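Local coordinates for cytoplasmic export protein 1 (Saccharomyces cerevisiae, PDB 3VWA) that binds tRNA and serves the nuclear tRNA export machinery, and may pass aminoacylated tRNAs from export receptors at the nuclear pore to the translation machinery, at residues G31-K34 with A35-L38; P371-K374 with S375-S378; W96-L99 with G100-S103. One frame throughout, in Å; residues are numbered along the deposited sequence.

Contact 1 (G31-K34 with A35-L38); sequences GTRK and ADSL
The turn between the antiparallel strands 26-33 and 39-45 of the N-terminal kinase-like domain brings R33 against D36 and L38. At its mouth R33 N gives a nearly straight hydrogen bond to L38 O, 2.7 Å long with 171° at the hydrogen. The same oxygen takes a CA-H...O contact from T32 CA at 3.4 Å. Across the turn R33 and D36 form a salt bridge, R33 NH2 to D36 OD1, whose 2.5 Å length is doubtful and no guide to its strength; the carboxylate oxygen comes in at the guanidinium edge, the two planar groups 26° apart. CG of R33 is anti to the backbone N (chi1 -167°), and the bend at chi3 turns the guanidinium edge to D36, with R33 CD 3.5 Å from D36 CB. L38 CD2 lies over one guanidinium face, 3.7 Å from R33 NH2. S37, with positive phi, weakly bonds its N to K34 O, while its OG donates to D36 O in the carbonyl plane. Strand 13-15 runs alongside: T32 OG1 is hydrogen-bonded to T14, R33 packs on Y13, and backbone bonds tie T32 to T14 and G31 to V40 of strand 39-45.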
ATOM      1  N   GLY A  31       4.790 -18.127  11.630  1.00 40.15           N
ATOM      2  CA  GLY A  31       6.080 -18.412  12.157  1.00 39.07           C
ATOM      3  C   GLY A  31       7.119 -17.724  11.307  1.00 45.53           C
ATOM      4  O   GLY A  31       6.780 -16.993  10.357  1.00 45.67           O
ATOM      5  N   THR A  32       8.386 -17.972  11.642  1.00 39.89           N
ATOM      6  CA  THR A  32       9.500 -17.432  10.899  1.00 44.71           C
ATOM      7  C   THR A  32      10.532 -18.541  10.928  1.00 43.00           C
ATOM      8  O   THR A  32      10.657 -19.260  11.938  1.00 44.43           O
ATOM      9  CB  THR A  32      10.132 -16.169  11.557  1.00 47.35           C
ATOM     10  OG1 THR A  32      11.165 -16.575  12.454  1.00 54.55           O
ATOM     11  CG2 THR A  32       9.128 -15.301  12.337  1.00 41.75           C
ATOM     12  N   ARG A  33      11.237 -18.695   9.819  1.00 37.59           N
ATOM     13  CA  ARG A  33      12.359 -19.621   9.709  1.00 40.22           C
ATOM     14  C   ARG A  33      13.539 -18.985  10.452  1.00 41.88           C
ATOM     15  O   ARG A  33      13.867 -17.801  10.219  1.00 41.00           O
ATOM     16  CB  ARG A  33      12.700 -19.883   8.233  1.00 36.23           C
ATOM     17  CG  ARG A  33      13.635 -21.075   8.017  1.00 33.91           C
ATOM     18  CD  ARG A  33      14.425 -20.923   6.727  1.00 36.61           C
ATOM     19  NE  ARG A  33      13.950 -21.731   5.621  1.00 40.23           N
ATOM     20  CZ  ARG A  33      13.969 -21.367   4.331  1.00 34.61           C
ATOM     21  NH1 ARG A  33      13.527 -22.206   3.417  1.00 37.23           N
ATOM     22  NH2 ARG A  33      14.393 -20.185   3.951  1.00 31.70           N
ATOM     23  N   LYS A  34      14.143 -19.733  11.382  1.00 40.80           N
ATOM     24  CA  LYS A  34      15.138 -19.133  12.309  1.00 44.27           C
ATOM     25  C   LYS A  34      16.409 -18.599  11.666  1.00 41.04           C
ATOM     26  O   LYS A  34      16.703 -17.401  11.764  1.00 44.43           O
ATOM     27  CB  LYS A  34      15.459 -20.053  13.492  1.00 41.54           C
ATOM     28  CG  LYS A  34      14.651 -19.650  14.704  1.00 42.60           C
ATOM     29  CD  LYS A  34      15.166 -20.315  15.975  1.00 46.33           C
ATOM     30  CE  LYS A  34      15.036 -21.820  15.858  1.00 47.30           C
ATOM     31  NZ  LYS A  34      14.487 -22.413  17.113  1.00 50.83           N
ATOM     32  N   ALA A  35      17.114 -19.480  10.965  1.00 42.07           N
ATOM     33  CA  ALA A  35      18.404 -19.158  10.353  1.00 45.48           C
ATOM     34  C   ALA A  35      18.257 -17.936   9.463  1.00 50.42           C
ATOM     35  O   ALA A  35      19.014 -16.982   9.559  1.00 54.05           O
ATOM     36  CB  ALA A  35      18.885 -20.354   9.557  1.00 46.56           C
ATOM     37  N   ASP A  36      17.180 -17.967   8.688  1.00 58.46           N
ATOM     38  CA  ASP A  36      16.762 -16.978   7.694  1.00 56.47           C
ATOM     39  C   ASP A  36      15.976 -15.733   8.143  1.00 56.59           C
ATOM     40  O   ASP A  36      16.020 -14.690   7.499  1.00 54.38           O
ATOM     41  CB  ASP A  36      15.817 -17.726   6.744  1.00 55.04           C
ATOM     42  CG  ASP A  36      16.116 -17.435   5.321  1.00 55.91           C
ATOM     43  OD1 ASP A  36      15.491 -18.025   4.439  1.00 51.95           O
ATOM     44  OD2 ASP A  36      17.014 -16.607   5.100  1.00 60.95           O
ATOM     45  N   SER A  37      15.185 -15.893   9.193  1.00 53.23           N
ATOM     46  CA  SER A  37      14.002 -15.058   9.426  1.00 53.63           C
ATOM     47  C   SER A  37      12.985 -14.989   8.228  1.00 47.50           C
ATOM     48  O   SER A  37      12.198 -14.057   8.150  1.00 45.30           O
ATOM     49  CB  SER A  37      14.402 -13.666   9.920  1.00 52.14           C
ATOM     50  OG  SER A  37      14.460 -12.794   8.820  1.00 54.20           O
ATOM     51  N   LEU A  38      13.007 -15.962   7.313  1.00 40.60           N
ATOM     52  CA  LEU A  38      11.929 -16.086   6.296  1.00 41.86           C
ATOM     53  C   LEU A  38      10.551 -16.382   6.946  1.00 38.95           C
ATOM     54  O   LEU A  38      10.413 -17.410   7.578  1.00 37.36           O
ATOM     55  CB  LEU A  38      12.225 -17.193   5.274  1.00 33.28           C
ATOM     56  CG  LEU A  38      11.119 -17.277   4.200  1.00 35.62           C
ATOM     57  CD1 LEU A  38      11.314 -16.211   3.156  1.00 35.26           C
ATOM     58  CD2 LEU A  38      11.110 -18.631   3.498  1.00 31.03           C
TER

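Contact 2 (P371-K374 with S375-S378); sequences PLSK and SEIS
S373 OG stands between its own backbone N and carbonyl carbon (chi1 76°), and E376 CG is anti to its carbonyl carbon (chi1 -70°); these two settings turn the hydroxyl and the carboxylate toward each other's backbone at the start of helix 374-387. The outcome is a capping box. S373 OG, at the N-cap, accepts from E376 N at 3.0 Å with 158° at the hydrogen, and in return S373 N reaches E376 OE1 in a straight but weak bond of 3.4 Å. The E376 chain, extended beyond CG, runs close by the serine, its CG 3.1 Å from S373 OG. S375 OG adds a long, weak bond to the same serine oxygen, which therefore meets both a backbone N-H and a hydroxyl. With an alanine here in place of S373 the acceptor is gone, which would probably leave E376 N without its capping partner and S375 OG without its weak one. The helical ladder starts at once behind the cap: I377 N donates to S373 O at 2.8 Å, nearly in line with the carbonyl, and S378 N to K374 O at 2.9 Å. On the buried side I377 CD1 folds back against the residue before the cap, 3.5 Å from L372 O and 4.2 Å from L372 CB. The other carboxylate oxygen, E376 OE2, is hydrogen-bonded to N343 ND2 of helix 342-351, which is likely to limit the rotation of the acid. Against that same helix L372 packs on F342, N343 and I346, while I377 touches I369 in the loop after helix 355-368, and S378 OG bonds Q415 of helix 413-427.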
ATOM      1  N   PRO A 371       6.762   6.568   5.568  1.00 33.90           N
ATOM      2  CA  PRO A 371       7.423   5.608   4.723  1.00 35.69           C
ATOM      3  C   PRO A 371       8.904   5.916   4.700  1.00 36.44           C
ATOM      4  O   PRO A 371       9.744   5.003   4.684  1.00 37.79           O
ATOM      5  CB  PRO A 371       6.854   5.895   3.326  1.00 34.33           C
ATOM      6  CG  PRO A 371       5.656   6.734   3.525  1.00 35.46           C
ATOM      7  CD  PRO A 371       5.518   7.100   4.977  1.00 35.53           C
ATOM      8  N   LEU A 372       9.209   7.209   4.635  1.00 34.62           N
ATOM      9  CA  LEU A 372      10.559   7.696   4.734  1.00 33.84           C
ATOM     10  C   LEU A 372      10.687   8.403   6.087  1.00 32.49           C
ATOM     11  O   LEU A 372       9.805   9.167   6.477  1.00 29.72           O
ATOM     12  CB  LEU A 372      10.858   8.640   3.565  1.00 36.10           C
ATOM     13  CG  LEU A 372      11.370   8.027   2.229  1.00 39.76           C
ATOM     14  CD1 LEU A 372      10.298   7.395   1.336  1.00 31.56           C
ATOM     15  CD2 LEU A 372      12.105   9.098   1.434  1.00 39.90           C
ATOM     16  N   SER A 373      11.796   8.179   6.775  1.00 31.13           N
ATOM     17  CA  SER A 373      12.012   8.777   8.093  1.00 35.68           C
ATOM     18  C   SER A 373      12.366  10.262   7.931  1.00 35.04           C
ATOM     19  O   SER A 373      12.874  10.664   6.889  1.00 36.25           O
ATOM     20  CB  SER A 373      13.170   8.083   8.793  1.00 35.00           C
ATOM     21  OG  SER A 373      14.401   8.519   8.240  1.00 40.64           O
ATOM     22  N   LYS A 374      12.127  11.043   8.985  1.00 35.56           N
ATOM     23  CA  LYS A 374      12.578  12.440   9.100  1.00 34.17           C
ATOM     24  C   LYS A 374      14.058  12.664   8.780  1.00 35.36           C
ATOM     25  O   LYS A 374      14.417  13.591   8.022  1.00 34.56           O
ATOM     26  CB  LYS A 374      12.165  13.005  10.479  1.00 39.70           C
ATOM     27  CG  LYS A 374      10.640  12.898  10.685  1.00 45.26           C
ATOM     28  CD  LYS A 374      10.105  13.578  11.945  1.00 47.41           C
ATOM     29  CE  LYS A 374       8.609  13.897  11.817  1.00 50.93           C
ATOM     30  NZ  LYS A 374       8.037  14.680  12.958  1.00 48.78           N
ATOM     31  N   SER A 375      14.914  11.792   9.289  1.00 36.12           N
ATOM     32  CA  SER A 375      16.335  11.869   8.972  1.00 41.57           C
ATOM     33  C   SER A 375      16.586  11.643   7.489  1.00 41.50           C
ATOM     34  O   SER A 375      17.424  12.315   6.876  1.00 37.28           O
ATOM     35  CB  SER A 375      17.163  10.907   9.860  1.00 46.37           C
ATOM     36  OG  SER A 375      17.526   9.703   9.172  1.00 52.24           O
ATOM     37  N   GLU A 376      15.857  10.708   6.887  1.00 43.59           N
ATOM     38  CA  GLU A 376      15.983  10.475   5.437  1.00 38.80           C
ATOM     39  C   GLU A 376      15.438  11.677   4.643  1.00 36.08           C
ATOM     40  O   GLU A 376      16.036  12.142   3.649  1.00 31.77           O
ATOM     41  CB  GLU A 376      15.190   9.228   5.044  1.00 43.91           C
ATOM     42  CG  GLU A 376      15.775   7.912   5.525  1.00 47.13           C
ATOM     43  CD  GLU A 376      15.235   6.743   4.718  1.00 50.93           C
ATOM     44  OE1 GLU A 376      14.066   6.350   4.972  1.00 50.23           O
ATOM     45  OE2 GLU A 376      15.970   6.240   3.821  1.00 49.37           O
ATOM     46  N   ILE A 377      14.303  12.205   5.086  1.00 34.69           N
ATOM     47  CA  ILE A 377      13.755  13.376   4.395  1.00 34.61           C
ATOM     48  C   ILE A 377      14.724  14.569   4.405  1.00 33.45           C
ATOM     49  O   ILE A 377      15.000  15.211   3.367  1.00 31.96           O
ATOM     50  CB  ILE A 377      12.394  13.789   4.961  1.00 33.46           C
ATOM     51  CG1 ILE A 377      11.314  12.889   4.376  1.00 36.46           C
ATOM     52  CG2 ILE A 377      12.069  15.209   4.524  1.00 28.76           C
ATOM     53  CD1 ILE A 377      10.360  12.409   5.422  1.00 42.38           C
ATOM     54  N   SER A 378      15.254  14.834   5.583  1.00 33.77           N
ATOM     55  CA  SER A 378      16.131  15.954   5.794  1.00 33.82           C
ATOM     56  C   SER A 378      17.446  15.695   5.068  1.00 35.90           C
ATOM     57  O   SER A 378      18.001  16.558   4.382  1.00 35.53           O
ATOM     58  CB  SER A 378      16.329  16.117   7.286  1.00 30.72           C
ATOM     59  OG  SER A 378      17.599  16.680   7.545  1.00 33.37           O
TER

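Contact 3 (W96-L99 with G100-S103); sequences WDNL and GSLS
N98 and S101 meet through their side chains at the first turn of the short helix 99-102. CG anti to the backbone N (chi1 -170°) brings the N98 amide up to S101, while S101 OG lies anti to its own carbonyl carbon (chi1 -79°). S101 OG thereby gives a weak hydrogen bond of 3.1 Å to N98 OD1, and S101 CB lies just as near the amide oxygen, 3.1 Å from N98 OD1. N98 occupies the N-cap position, yet its side chain makes no capping bond to the backbone; the oxygen goes to the serine hydroxyl instead. Its backbone carbonyl does the helical work: L102 N donates to N98 O at 3.1 Å, in the carbonyl plane, and S101 N adds a weak, strongly bent bond to the same oxygen. L102 CG comes within 3.8 Å of N98 O. One residue on, L99 O is gripped by S103 N at 2.8 Å and, weakly, by S103 OG at 3.1 Å. The leucine's branch point, L99 CG, is 3.9 Å from S103 OG. L102, buried, packs on F94 and T280. The weak S103 to L99 bond is of the kind serines often make to the carbonyl four residues back in helices, here at a short helix after the 3-10 segment 96-97 of the kinase-like domain.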
ATOM      1  N   TRP A  96     -13.120 -15.193   4.579  1.00 34.09           N
ATOM      2  CA  TRP A  96     -14.557 -15.402   4.289  1.00 37.90           C
ATOM      3  C   TRP A  96     -15.388 -14.357   4.952  1.00 36.90           C
ATOM      4  O   TRP A  96     -16.350 -13.895   4.369  1.00 39.78           O
ATOM      5  CB  TRP A  96     -15.003 -16.797   4.682  1.00 35.16           C
ATOM      6  CG  TRP A  96     -14.395 -17.854   3.809  1.00 36.45           C
ATOM      7  CD1 TRP A  96     -13.308 -18.682   4.100  1.00 40.36           C
ATOM      8  CD2 TRP A  96     -14.817 -18.240   2.443  1.00 39.26           C
ATOM      9  NE1 TRP A  96     -13.049 -19.542   3.041  1.00 40.43           N
ATOM     10  CE2 TRP A  96     -13.900 -19.313   2.016  1.00 39.05           C
ATOM     11  CE3 TRP A  96     -15.815 -17.812   1.565  1.00 34.14           C
ATOM     12  CZ2 TRP A  96     -14.003 -19.908   0.780  1.00 36.69           C
ATOM     13  CZ3 TRP A  96     -15.901 -18.416   0.317  1.00 38.99           C
ATOM     14  CH2 TRP A  96     -15.023 -19.442  -0.070  1.00 38.31           C
ATOM     15  N   ASP A  97     -14.993 -13.942   6.160  1.00 40.97           N
ATOM     16  CA  ASP A  97     -15.656 -12.828   6.876  1.00 45.20           C
ATOM     17  C   ASP A  97     -15.604 -11.522   6.105  1.00 45.32           C
ATOM     18  O   ASP A  97     -16.168 -10.517   6.557  1.00 47.30           O
ATOM     19  CB  ASP A  97     -15.044 -12.594   8.270  1.00 44.71           C
ATOM     20  CG  ASP A  97     -14.989 -13.862   9.108  1.00 53.58           C
ATOM     21  OD1 ASP A  97     -14.194 -13.895  10.087  1.00 56.60           O
ATOM     22  OD2 ASP A  97     -15.732 -14.828   8.795  1.00 49.15           O
ATOM     23  N   ASN A  98     -14.930 -11.517   4.957  1.00 40.13           N
ATOM     24  CA  ASN A  98     -14.830 -10.286   4.187  1.00 35.67           C
ATOM     25  C   ASN A  98     -15.244 -10.523   2.757  1.00 32.84           C
ATOM     26  O   ASN A  98     -15.056  -9.683   1.867  1.00 35.25           O
ATOM     27  CB  ASN A  98     -13.431  -9.672   4.303  1.00 40.36           C
ATOM     28  CG  ASN A  98     -13.362  -8.273   3.724  1.00 46.59           C
ATOM     29  OD1 ASN A  98     -14.288  -7.474   3.926  1.00 46.12           O
ATOM     30  ND2 ASN A  98     -12.276  -7.965   2.966  1.00 45.20           N
ATOM     31  N   LEU A  99     -15.837 -11.683   2.525  1.00 33.06           N
ATOM     32  CA  LEU A  99     -16.205 -12.060   1.185  1.00 31.16           C
ATOM     33  C   LEU A  99     -17.111 -10.959   0.633  1.00 36.37           C
ATOM     34  O   LEU A  99     -17.130 -10.691  -0.559  1.00 37.11           O
ATOM     35  CB  LEU A  99     -16.943 -13.381   1.220  1.00 28.85           C
ATOM     36  CG  LEU A  99     -17.528 -13.870  -0.097  1.00 30.53           C
ATOM     37  CD1 LEU A  99     -16.431 -14.180  -1.123  1.00 32.04           C
ATOM     38  CD2 LEU A  99     -18.286 -15.125   0.213  1.00 32.77           C
ATOM     39  N   GLY A 100     -17.837 -10.298   1.532  1.00 42.95           N
ATOM     40  CA  GLY A 100     -18.826  -9.293   1.145  1.00 44.70           C
ATOM     41  C   GLY A 100     -18.128  -8.173   0.425  1.00 43.88           C
ATOM     42  O   GLY A 100     -18.600  -7.704  -0.598  1.00 48.87           O
ATOM     43  N   SER A 101     -16.984  -7.763   0.958  1.00 43.71           N
ATOM     44  CA  SER A 101     -16.158  -6.798   0.281  1.00 42.68           C
ATOM     45  C   SER A 101     -15.619  -7.302  -1.017  1.00 38.36           C
ATOM     46  O   SER A 101     -15.777  -6.612  -2.001  1.00 36.88           O
ATOM     47  CB  SER A 101     -15.003  -6.339   1.146  1.00 44.30           C
ATOM     48  OG  SER A 101     -15.490  -5.383   2.052  1.00 51.47           O
ATOM     49  N   LEU A 102     -14.985  -8.482  -1.025  1.00 37.75           N
ATOM     50  CA  LEU A 102     -14.209  -8.947  -2.201  1.00 33.72           C
ATOM     51  C   LEU A 102     -15.131  -9.250  -3.359  1.00 31.87           C
ATOM     52  O   LEU A 102     -14.746  -9.078  -4.485  1.00 28.25           O
ATOM     53  CB  LEU A 102     -13.433 -10.223  -1.898  1.00 34.00           C
ATOM     54  CG  LEU A 102     -12.390 -10.167  -0.794  1.00 38.34           C
ATOM     55  CD1 LEU A 102     -11.994 -11.606  -0.571  1.00 37.19           C
ATOM     56  CD2 LEU A 102     -11.209  -9.291  -1.210  1.00 36.05           C
ATOM     57  N   SER A 103     -16.358  -9.677  -3.034  1.00 34.48           N
ATOM     58  CA  SER A 103     -17.471  -9.939  -3.974  1.00 35.05           C
ATOM     59  C   SER A 103     -17.783  -8.731  -4.815  1.00 33.37           C
ATOM     60  O   SER A 103     -18.296  -8.855  -5.902  1.00 37.08           O
ATOM     61  CB  SER A 103     -18.743 -10.211  -3.174  1.00 37.45           C
ATOM     62  OG  SER A 103     -18.933 -11.564  -2.976  1.00 41.30           O
TER

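Along the chain the order is contact 1, contact 3, contact 2. Contacts 1 and 3 belong to the N-terminal kinase-like domain: one is the turn joining strands 26-33 and 39-45 of the antiparallel sheet, the other the short helix 99-102 that comes after strand 92-93; their centres are about 31 Å apart. Contact 2 opens helix 374-387, within which HEAT repeat 381-419 begins. It lies about 29 Å from contact 1 and about 36 Å from contact 3, centre to centre, and on the opposite side of the chain's centre from contact 3. None touches another; each is a local feature, two in the kinase-like domain and one in the helical part of an elongated molecule.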